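Local coordinates for protein RV0130 (Mycobacterium tuberculosis, PDB 2C2I) that probably catalyses, as a hotdog-fold homodimer, the reversible hydration of trans-2-enoyl-CoA to (3R)-3-hydroxyacyl-CoA in fatty acid metabolism, at residues K84-Y89 with S145-V150; A98-G103 with K138-A143; R105-S110 with T130-G135. All blocks are in the same frame, centred on the assembly; numbering follows the deposited sequence.

Along the chain, 84-89, 98-103 and 105-110 come first and their partners 130-135, 138-143 and 145-150 return in reverse, so contact 1 encloses contact 2, which encloses contact 3. All reach the hotdog sheet. Contact 1 pairs strand 86-95, outermost in this chain's sheet, with strand 141-149, contact 3 pairs strands 105-119 and 122-133, and contact 2 sets a loop against the chain leading into strand 141-149. The centres of contacts 2 and 3, joined through A140, C141 and V131, lie about 7 Å apart; that of contact 1 is about 24 and 22 Å away, across the chain's centre, and contact 1 alone touches the second subunit. By similarity it serves the partner's substrate site, contact 2 the chain's own.

Contact 1 of 3, residues K84-Y89 with S145-V150; sequences KLAINY and SIVRYV
I87 and R148 form the central hydrogen-bonded pair of two antiparallel strands, with I87 N donating to R148 O at 2.8 Å and R148 N to I87 O. Y89 N continues the ladder to I146 O. At the other end V150 N meets L85 O at 2.9 Å, almost straight, while V150 O is gripped by two donors, K84 N at 2.7 Å and L85 N at 3.3 Å. K84 and L85 thus both face V150, a classic beta bulge. A water bridges I146 O and, more weakly, N88 OD1.

The cation-pi contact lies on the face bearing I87. The R148 chain leaves with CG anti to the backbone N (chi1 174°) and bends at chi3, which carries NH2 3.6 Å above the centre of one face of the Y89 ring. R148 CZ is 4.7 Å from the Y89 ring centroid, and the two planes are 37° apart. I146 CG2 meets the same ring at its edge. R148 NE bonds Q124 OE1, fixing the guanidinium from the neighbouring strand.

Apolar contacts flank the ladder. On the face opposite I87, A86 CB touches Y149 CD1 at 3.8 Å and also V147 CG1, which sits over one face of the Y149 ring, toward its rim; at the bulged end L85 CG lies beside V150 CB at 3.9 Å.

A86 O accepts a bond from Q42 NE2 of the second subunit, a residue predicted to stabilise the transition state. This is the outermost strand of one subunit's hotdog sheet at the dimer interface, where A86 to Y89, Q124 and R148, by similarity, bind substrate in the partner's site.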
loop_
_atom_site.group_PDB
_atom_site.type_symbol
_atom_site.label_atom_id
_atom_site.label_comp_id
_atom_site.label_asym_id
_atom_site.label_seq_id
_atom_site.Cartn_x
_atom_site.Cartn_y
_atom_site.Cartn_z
ATOM N N LYS A 84 18.811 -4.508 12.251
ATOM C CA LYS A 84 19.418 -3.640 11.252
ATOM C C LYS A 84 18.373 -2.896 10.426
ATOM O O LYS A 84 18.606 -1.775 9.989
ATOM C CB LYS A 84 20.289 -4.456 10.318
ATOM C CG LYS A 84 21.593 -4.903 10.934
ATOM C CD LYS A 84 22.154 -6.164 10.259
ATOM C CE LYS A 84 22.418 -5.997 8.774
ATOM N NZ LYS A 84 23.568 -6.877 8.359
ATOM N N LEU A 85 17.232 -3.543 10.195
ATOM C CA LEU A 85 16.222 -2.997 9.293
ATOM C C LEU A 85 14.898 -3.693 9.524
ATOM O O LEU A 85 14.851 -4.781 10.106
ATOM C CB LEU A 85 16.672 -3.160 7.828
ATOM C CG LEU A 85 16.696 -4.601 7.305
ATOM C CD1 LEU A 85 15.363 -4.945 6.629
ATOM C CD2 LEU A 85 17.854 -4.847 6.365
ATOM N N ALA A 86 13.835 -3.054 9.061
ATOM C CA ALA A 86 12.516 -3.666 9.074
ATOM C C ALA A 86 11.958 -3.634 7.645
ATOM O O ALA A 86 12.013 -2.601 6.975
ATOM C CB ALA A 86 11.640 -2.938 10.011
ATOM N N ILE A 87 11.464 -4.780 7.182
ATOM C CA ILE A 87 10.944 -4.903 5.812
ATOM C C ILE A 87 9.493 -5.380 5.799
ATOM O O ILE A 87 9.090 -6.242 6.580
ATOM C CB ILE A 87 11.861 -5.795 4.922
ATOM C CG1 ILE A 87 11.333 -5.879 3.485
ATOM C CG2 ILE A 87 12.053 -7.173 5.556
ATOM C CD1 ILE A 87 12.405 -6.122 2.458
ATOM N N ASN A 88 8.715 -4.787 4.896
ATOM C CA ASN A 88 7.298 -5.097 4.771
ATOM C C ASN A 88 7.159 -6.476 4.108
ATOM O O ASN A 88 7.576 -6.664 2.965
ATOM C CB ASN A 88 6.669 -3.962 3.947
ATOM C CG ASN A 88 5.183 -4.110 3.743
ATOM O OD1 ASN A 88 4.559 -5.132 4.087
ATOM N ND2 ASN A 88 4.587 -3.058 3.152
ATOM N N TYR A 89 6.629 -7.453 4.846
ATOM C CA TYR A 89 6.474 -8.806 4.304
ATOM C C TYR A 89 5.072 -8.991 3.698
ATOM O O TYR A 89 4.870 -9.785 2.777
ATOM C CB TYR A 89 6.756 -9.879 5.364
ATOM C CG TYR A 89 6.539 -11.272 4.824
ATOM C CD1 TYR A 89 7.188 -11.687 3.664
ATOM C CD2 TYR A 89 5.661 -12.169 5.455
ATOM C CE1 TYR A 89 6.986 -12.970 3.139
ATOM C CE2 TYR A 89 5.453 -13.471 4.938
ATOM C CZ TYR A 89 6.123 -13.850 3.796
ATOM O OH TYR A 89 5.947 -15.100 3.263
ATOM N N SER A 145 -1.012 -6.146 9.225
ATOM C CA SER A 145 0.227 -6.069 8.431
ATOM C C SER A 145 1.295 -6.969 9.058
ATOM O O SER A 145 1.160 -7.392 10.205
ATOM C CB SER A 145 0.747 -4.636 8.341
ATOM O OG SER A 145 1.080 -4.106 9.625
ATOM N N ILE A 146 2.333 -7.263 8.283
ATOM C CA ILE A 146 3.397 -8.141 8.740
ATOM C C ILE A 146 4.707 -7.417 8.477
ATOM O O ILE A 146 4.999 -6.994 7.343
ATOM C CB ILE A 146 3.362 -9.522 8.053
ATOM C CG1 ILE A 146 1.947 -10.129 8.192
ATOM C CG2 ILE A 146 4.411 -10.440 8.665
ATOM C CD1 ILE A 146 1.643 -11.299 7.261
ATOM N N VAL A 147 5.480 -7.275 9.544
ATOM C CA VAL A 147 6.757 -6.588 9.497
ATOM C C VAL A 147 7.829 -7.575 9.910
ATOM O O VAL A 147 7.724 -8.168 10.990
ATOM C CB VAL A 147 6.775 -5.391 10.475
ATOM C CG1 VAL A 147 8.124 -4.681 10.448
ATOM C CG2 VAL A 147 5.616 -4.393 10.152
ATOM N N ARG A 148 8.859 -7.704 9.081
ATOM C CA ARG A 148 10.009 -8.567 9.371
ATOM C C ARG A 148 11.175 -7.702 9.845
ATOM O O ARG A 148 11.604 -6.807 9.129
ATOM C CB ARG A 148 10.382 -9.391 8.139
ATOM C CG ARG A 148 11.640 -10.203 8.293
ATOM C CD ARG A 148 11.869 -11.183 7.129
ATOM N NE ARG A 148 10.686 -11.991 6.806
ATOM C CZ ARG A 148 10.689 -13.032 5.971
ATOM N NH1 ARG A 148 11.811 -13.396 5.352
ATOM N NH2 ARG A 148 9.565 -13.701 5.749
ATOM N N TYR A 149 11.639 -7.961 11.072
ATOM C CA TYR A 149 12.782 -7.274 11.671
ATOM C C TYR A 149 14.017 -8.142 11.468
ATOM O O TYR A 149 14.059 -9.265 11.950
ATOM C CB TYR A 149 12.528 -7.041 13.158
ATOM C CG TYR A 149 11.378 -6.119 13.443
ATOM C CD1 TYR A 149 11.530 -4.744 13.322
ATOM C CD2 TYR A 149 10.126 -6.614 13.838
ATOM C CE1 TYR A 149 10.487 -3.883 13.583
ATOM C CE2 TYR A 149 9.072 -5.744 14.100
ATOM C CZ TYR A 149 9.269 -4.387 13.967
ATOM O OH TYR A 149 8.233 -3.512 14.220
ATOM N N VAL A 150 15.003 -7.605 10.743
ATOM C CA VAL A 150 16.159 -8.364 10.225
ATOM C C VAL A 150 17.467 -7.881 10.860
ATOM O O VAL A 150 17.645 -6.683 11.119
ATOM C CB VAL A 150 16.271 -8.231 8.681
ATOM C CG1 VAL A 150 17.598 -8.808 8.157
ATOM C CG2 VAL A 150 15.094 -8.892 7.982
HETATM O O HOH W 1 3.799 -4.513 6.679
#

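Contact 2 of 3, residues A98-G103 with K138-A143; sequences APVPVG and KPACVA
A98 and V100, in the loop that leaves strand 86-95 of the hotdog fold, lie against A140 and the residues just before it, in the chain leading into strand 141-149. By similarity, A98 and P99 belong to the substrate-binding site, so the contact ties a loop that probably borders that site to the sheet. A140 and C141 both face V131 on the next strand, a classic beta bulge.

The polar link is slight. A98 N reaches P139 O at 3.0 Å, but the N-H...O angle is only 128°, so the bond is weak. A98 CB points toward 138-143 and settles by the backbone, 3.5 Å from P139 O, with K138 CB alongside at 3.8 Å from the same A98 CB. The K138 chain then leads away. At the other end of the same alanine, A98 O receives the hydrogen of A140 CA in a CA-H...O contact of 3.5 Å.

A water does more to tie the two backbones together: it donates to A98 O at 2.6 Å and to A140 O at 2.7 Å, giving each carbonyl a hydrogen bond. V100 also bonds A61 through its backbone, and its side chain packs on T66 of helix 63-68. With CG1 anti to its backbone N (chi1 179°), V100 keeps the other methyl, CG2, for A140, and that CG2 closes tightly on A140 CB at 3.5 Å.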
loop_
_atom_site.group_PDB
_atom_site.type_symbol
_atom_site.label_atom_id
_atom_site.label_comp_id
_atom_site.label_asym_id
_atom_site.label_seq_id
_atom_site.Cartn_x
_atom_site.Cartn_y
_atom_site.Cartn_z
ATOM N N ALA A 98 -13.680 4.925 5.384
ATOM C CA ALA A 98 -13.972 6.338 5.101
ATOM C C ALA A 98 -12.830 6.982 4.316
ATOM O O ALA A 98 -11.663 6.748 4.616
ATOM C CB ALA A 98 -14.175 7.088 6.386
ATOM N N PRO A 99 -13.166 7.834 3.334
ATOM C CA PRO A 99 -12.125 8.591 2.634
ATOM C C PRO A 99 -11.392 9.592 3.545
ATOM O O PRO A 99 -11.885 9.963 4.610
ATOM C CB PRO A 99 -12.899 9.341 1.527
ATOM C CG PRO A 99 -14.182 8.612 1.384
ATOM C CD PRO A 99 -14.508 8.106 2.784
ATOM N N VAL A 100 -10.199 9.990 3.134
ATOM C CA VAL A 100 -9.425 10.950 3.878
ATOM C C VAL A 100 -9.432 12.220 3.032
ATOM O O VAL A 100 -8.700 12.297 2.037
ATOM C CB VAL A 100 -7.982 10.452 4.105
ATOM C CG1 VAL A 100 -7.149 11.487 4.869
ATOM C CG2 VAL A 100 -7.988 9.096 4.845
ATOM N N PRO A 101 -10.274 13.210 3.401
ATOM C CA PRO A 101 -10.162 14.479 2.677
ATOM C C PRO A 101 -8.761 15.038 2.825
ATOM O O PRO A 101 -8.181 14.955 3.904
ATOM C CB PRO A 101 -11.175 15.383 3.411
ATOM C CG PRO A 101 -12.169 14.429 3.975
ATOM C CD PRO A 101 -11.342 13.258 4.421
ATOM N N VAL A 102 -8.204 15.592 1.752
ATOM C CA VAL A 102 -6.929 16.284 1.833
ATOM C C VAL A 102 -7.070 17.425 2.852
ATOM O O VAL A 102 -8.136 18.019 2.945
ATOM C CB VAL A 102 -6.478 16.819 0.453
ATOM C CG1 VAL A 102 -5.233 17.662 0.602
ATOM C CG2 VAL A 102 -6.190 15.668 -0.509
ATOM N N GLY A 103 -6.011 17.691 3.611
ATOM C CA GLY A 103 -6.041 18.665 4.714
ATOM C C GLY A 103 -6.472 18.108 6.056
ATOM O O GLY A 103 -6.293 18.767 7.077
ATOM N N LYS A 138 -16.170 6.799 10.984
ATOM C CA LYS A 138 -15.603 5.567 10.408
ATOM C C LYS A 138 -14.080 5.701 10.286
ATOM O O LYS A 138 -13.586 6.785 10.005
ATOM C CB LYS A 138 -16.223 5.257 9.034
ATOM C CG LYS A 138 -17.705 4.844 9.061
ATOM C CD LYS A 138 -18.216 4.582 7.636
ATOM C CE LYS A 138 -19.719 4.319 7.593
ATOM N NZ LYS A 138 -20.476 5.456 8.227
ATOM N N PRO A 139 -13.324 4.590 10.507
ATOM C CA PRO A 139 -11.863 4.685 10.345
ATOM C C PRO A 139 -11.474 4.937 8.887
ATOM O O PRO A 139 -12.243 4.613 7.979
ATOM C CB PRO A 139 -11.342 3.295 10.762
ATOM C CG PRO A 139 -12.529 2.436 11.016
ATOM C CD PRO A 139 -13.783 3.253 10.938
ATOM N N ALA A 140 -10.289 5.500 8.683
ATOM C CA ALA A 140 -9.749 5.677 7.348
ATOM C C ALA A 140 -9.175 4.361 6.856
ATOM O O ALA A 140 -9.205 4.075 5.662
ATOM C CB ALA A 140 -8.691 6.743 7.339
ATOM N N CYS A 141 -8.674 3.547 7.783
ATOM C CA CYS A 141 -8.002 2.322 7.374
ATOM C C CYS A 141 -7.986 1.361 8.548
ATOM O O CYS A 141 -7.714 1.769 9.676
ATOM C CB CYS A 141 -6.577 2.660 6.947
ATOM S SG CYS A 141 -5.636 1.210 6.362
ATOM N N VAL A 142 -8.298 0.093 8.274
ATOM C CA VAL A 142 -8.152 -0.992 9.239
ATOM C C VAL A 142 -7.281 -2.025 8.523
ATOM O O VAL A 142 -7.662 -2.539 7.475
ATOM C CB VAL A 142 -9.484 -1.639 9.660
ATOM C CG1 VAL A 142 -9.248 -2.711 10.746
ATOM C CG2 VAL A 142 -10.504 -0.589 10.154
ATOM N N ALA A 143 -6.124 -2.339 9.101
ATOM C CA ALA A 143 -5.139 -3.191 8.417
ATOM C C ALA A 143 -4.543 -4.194 9.372
ATOM O O ALA A 143 -4.305 -3.877 10.524
ATOM C CB ALA A 143 -4.015 -2.345 7.832
HETATM O O HOH W 2 -9.491 5.771 3.603
#

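Contact 3 of 3, residues R105-S110 with T130-G135; sequences RVRATS and TVEVEG
R107 and E132 stand side by side on a hydrogen-bonded pair of the antiparallel hairpin 105-119/122-133. R107 CB lies 4.1 Å from E132 CG, and R107 CG and CD each keep 4.1 Å from E132 OE2. The chain bends at chi3 (78°), turning the guanidinium edge onto E132: NE bonds OE2 at 2.9 Å and NH2 bonds the same OE2 at 3.2 Å. OE2 lies in the guanidinium plane, yet both nitrogens come from one face of the carboxylate, whose plane is turned 47° from it. NH2 also reaches, weakly, a water that donates to E132 OE1 at 2.6 Å.

R105 and E134 form a second salt bridge, with NE to OE1 at 2.9 Å; R105 also makes a cation-pi contact with W23. The opposite face is apolar: V106 CB meets V131 CG1 at 3.9 Å, V106 CG1 meets V133 CB, and A108 packs on L73 of helix 70-75.

The hairpin is therefore two-sided, hydrophobic toward the helix, polar and charged on the other face. R107 has its carboxylate directly across, and R105 has one just past the end of strand 122-133; each probably balances its arginine's charge and limits how the guanidinium can turn.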
loop_
_atom_site.group_PDB
_atom_site.type_symbol
_atom_site.label_atom_id
_atom_site.label_comp_id
_atom_site.label_asym_id
_atom_site.label_seq_id
_atom_site.Cartn_x
_atom_site.Cartn_y
_atom_site.Cartn_z
ATOM N N ARG A 105 -6.663 15.460 9.414
ATOM C CA ARG A 105 -5.705 14.805 10.301
ATOM C C ARG A 105 -6.068 13.336 10.502
ATOM O O ARG A 105 -7.247 12.969 10.566
ATOM C CB ARG A 105 -5.605 15.512 11.650
ATOM C CG ARG A 105 -5.081 16.932 11.534
ATOM C CD ARG A 105 -4.483 17.411 12.846
ATOM N NE ARG A 105 -5.445 17.311 13.938
ATOM C CZ ARG A 105 -5.137 17.552 15.206
ATOM N NH1 ARG A 105 -3.894 17.907 15.531
ATOM N NH2 ARG A 105 -6.068 17.435 16.145
ATOM N N VAL A 106 -5.036 12.508 10.565
ATOM C CA VAL A 106 -5.183 11.081 10.815
ATOM C C VAL A 106 -4.298 10.645 12.011
ATOM O O VAL A 106 -3.276 11.251 12.306
ATOM C CB VAL A 106 -4.816 10.244 9.547
ATOM C CG1 VAL A 106 -5.761 10.575 8.388
ATOM C CG2 VAL A 106 -3.356 10.491 9.151
ATOM N N ARG A 107 -4.697 9.571 12.671
ATOM C CA ARG A 107 -3.947 9.046 13.810
ATOM C C ARG A 107 -4.189 7.540 13.873
ATOM O O ARG A 107 -5.288 7.064 13.575
ATOM C CB ARG A 107 -4.428 9.727 15.103
ATOM C CG ARG A 107 -3.873 9.166 16.370
ATOM C CD ARG A 107 -4.222 10.093 17.531
ATOM N NE ARG A 107 -5.607 9.937 17.970
ATOM C CZ ARG A 107 -6.084 10.485 19.087
ATOM N NH1 ARG A 107 -5.285 11.223 19.851
ATOM N NH2 ARG A 107 -7.346 10.294 19.441
ATOM N N ALA A 108 -3.171 6.795 14.284
ATOM C CA ALA A 108 -3.270 5.347 14.292
ATOM C C ALA A 108 -3.132 4.775 15.709
ATOM O O ALA A 108 -2.431 5.365 16.539
ATOM C CB ALA A 108 -2.200 4.725 13.340
ATOM N N THR A 109 -3.793 3.636 15.949
ATOM C CA THR A 109 -3.604 2.806 17.142
ATOM C C THR A 109 -3.206 1.421 16.650
ATOM O O THR A 109 -3.850 0.905 15.756
ATOM C CB THR A 109 -4.945 2.653 17.878
ATOM O OG1 THR A 109 -5.427 3.971 18.213
ATOM C CG2 THR A 109 -4.745 1.823 19.150
ATOM N N SER A 110 -2.156 0.824 17.219
ATOM C CA SER A 110 -1.759 -0.536 16.811
ATOM C C SER A 110 -1.635 -1.507 17.992
ATOM O O SER A 110 -1.310 -1.097 19.119
ATOM C CB SER A 110 -0.420 -0.500 16.055
ATOM O OG SER A 110 -0.518 0.242 14.843
ATOM N N THR A 130 -5.615 0.538 13.354
ATOM C CA THR A 130 -6.753 1.290 12.932
ATOM C C THR A 130 -6.271 2.696 12.762
ATOM O O THR A 130 -5.638 3.235 13.661
ATOM C CB THR A 130 -7.901 1.182 13.963
ATOM O OG1 THR A 130 -8.439 -0.138 13.873
ATOM C CG2 THR A 130 -9.014 2.191 13.642
ATOM N N VAL A 131 -6.537 3.278 11.591
ATOM C CA VAL A 131 -6.225 4.673 11.342
ATOM C C VAL A 131 -7.550 5.441 11.385
ATOM O O VAL A 131 -8.449 5.187 10.572
ATOM C CB VAL A 131 -5.525 4.892 9.960
ATOM C CG1 VAL A 131 -5.092 6.344 9.793
ATOM C CG2 VAL A 131 -4.299 3.997 9.817
ATOM N N GLU A 132 -7.671 6.359 12.345
ATOM C CA GLU A 132 -8.839 7.241 12.405
ATOM C C GLU A 132 -8.562 8.526 11.652
ATOM O O GLU A 132 -7.411 8.937 11.525
ATOM C CB GLU A 132 -9.214 7.550 13.857
ATOM C CG GLU A 132 -8.236 8.429 14.600
ATOM C CD GLU A 132 -8.643 8.584 16.073
ATOM O OE1 GLU A 132 -9.799 8.989 16.343
ATOM O OE2 GLU A 132 -7.816 8.282 16.949
ATOM N N VAL A 133 -9.626 9.176 11.172
ATOM C CA VAL A 133 -9.480 10.488 10.523
ATOM C C VAL A 133 -10.407 11.489 11.239
ATOM O O VAL A 133 -11.574 11.210 11.447
ATOM C CB VAL A 133 -9.664 10.422 8.945
ATOM C CG1 VAL A 133 -10.897 9.615 8.527
ATOM C CG2 VAL A 133 -9.669 11.807 8.317
ATOM N N GLU A 134 -9.854 12.633 11.619
ATOM C CA GLU A 134 -10.475 13.536 12.602
ATOM C C GLU A 134 -11.917 14.018 12.357
ATOM O O GLU A 134 -12.643 14.275 13.333
ATOM C CB GLU A 134 -9.549 14.715 12.877
ATOM C CG GLU A 134 -9.826 15.452 14.185
ATOM C CD GLU A 134 -8.763 16.464 14.500
ATOM O OE1 GLU A 134 -8.322 17.163 13.565
ATOM O OE2 GLU A 134 -8.356 16.548 15.680
ATOM N N GLY A 135 -12.354 14.115 11.104
ATOM C CA GLY A 135 -13.754 14.520 10.816
ATOM C C GLY A 135 -14.834 13.479 10.489
ATOM O O GLY A 135 -15.912 13.848 9.999
HETATM O O HOH W 3 -8.712 17.324 10.843
HETATM O O HOH W 4 -6.510 5.455 15.990
HETATM O O HOH W 5 -10.390 10.279 18.506
#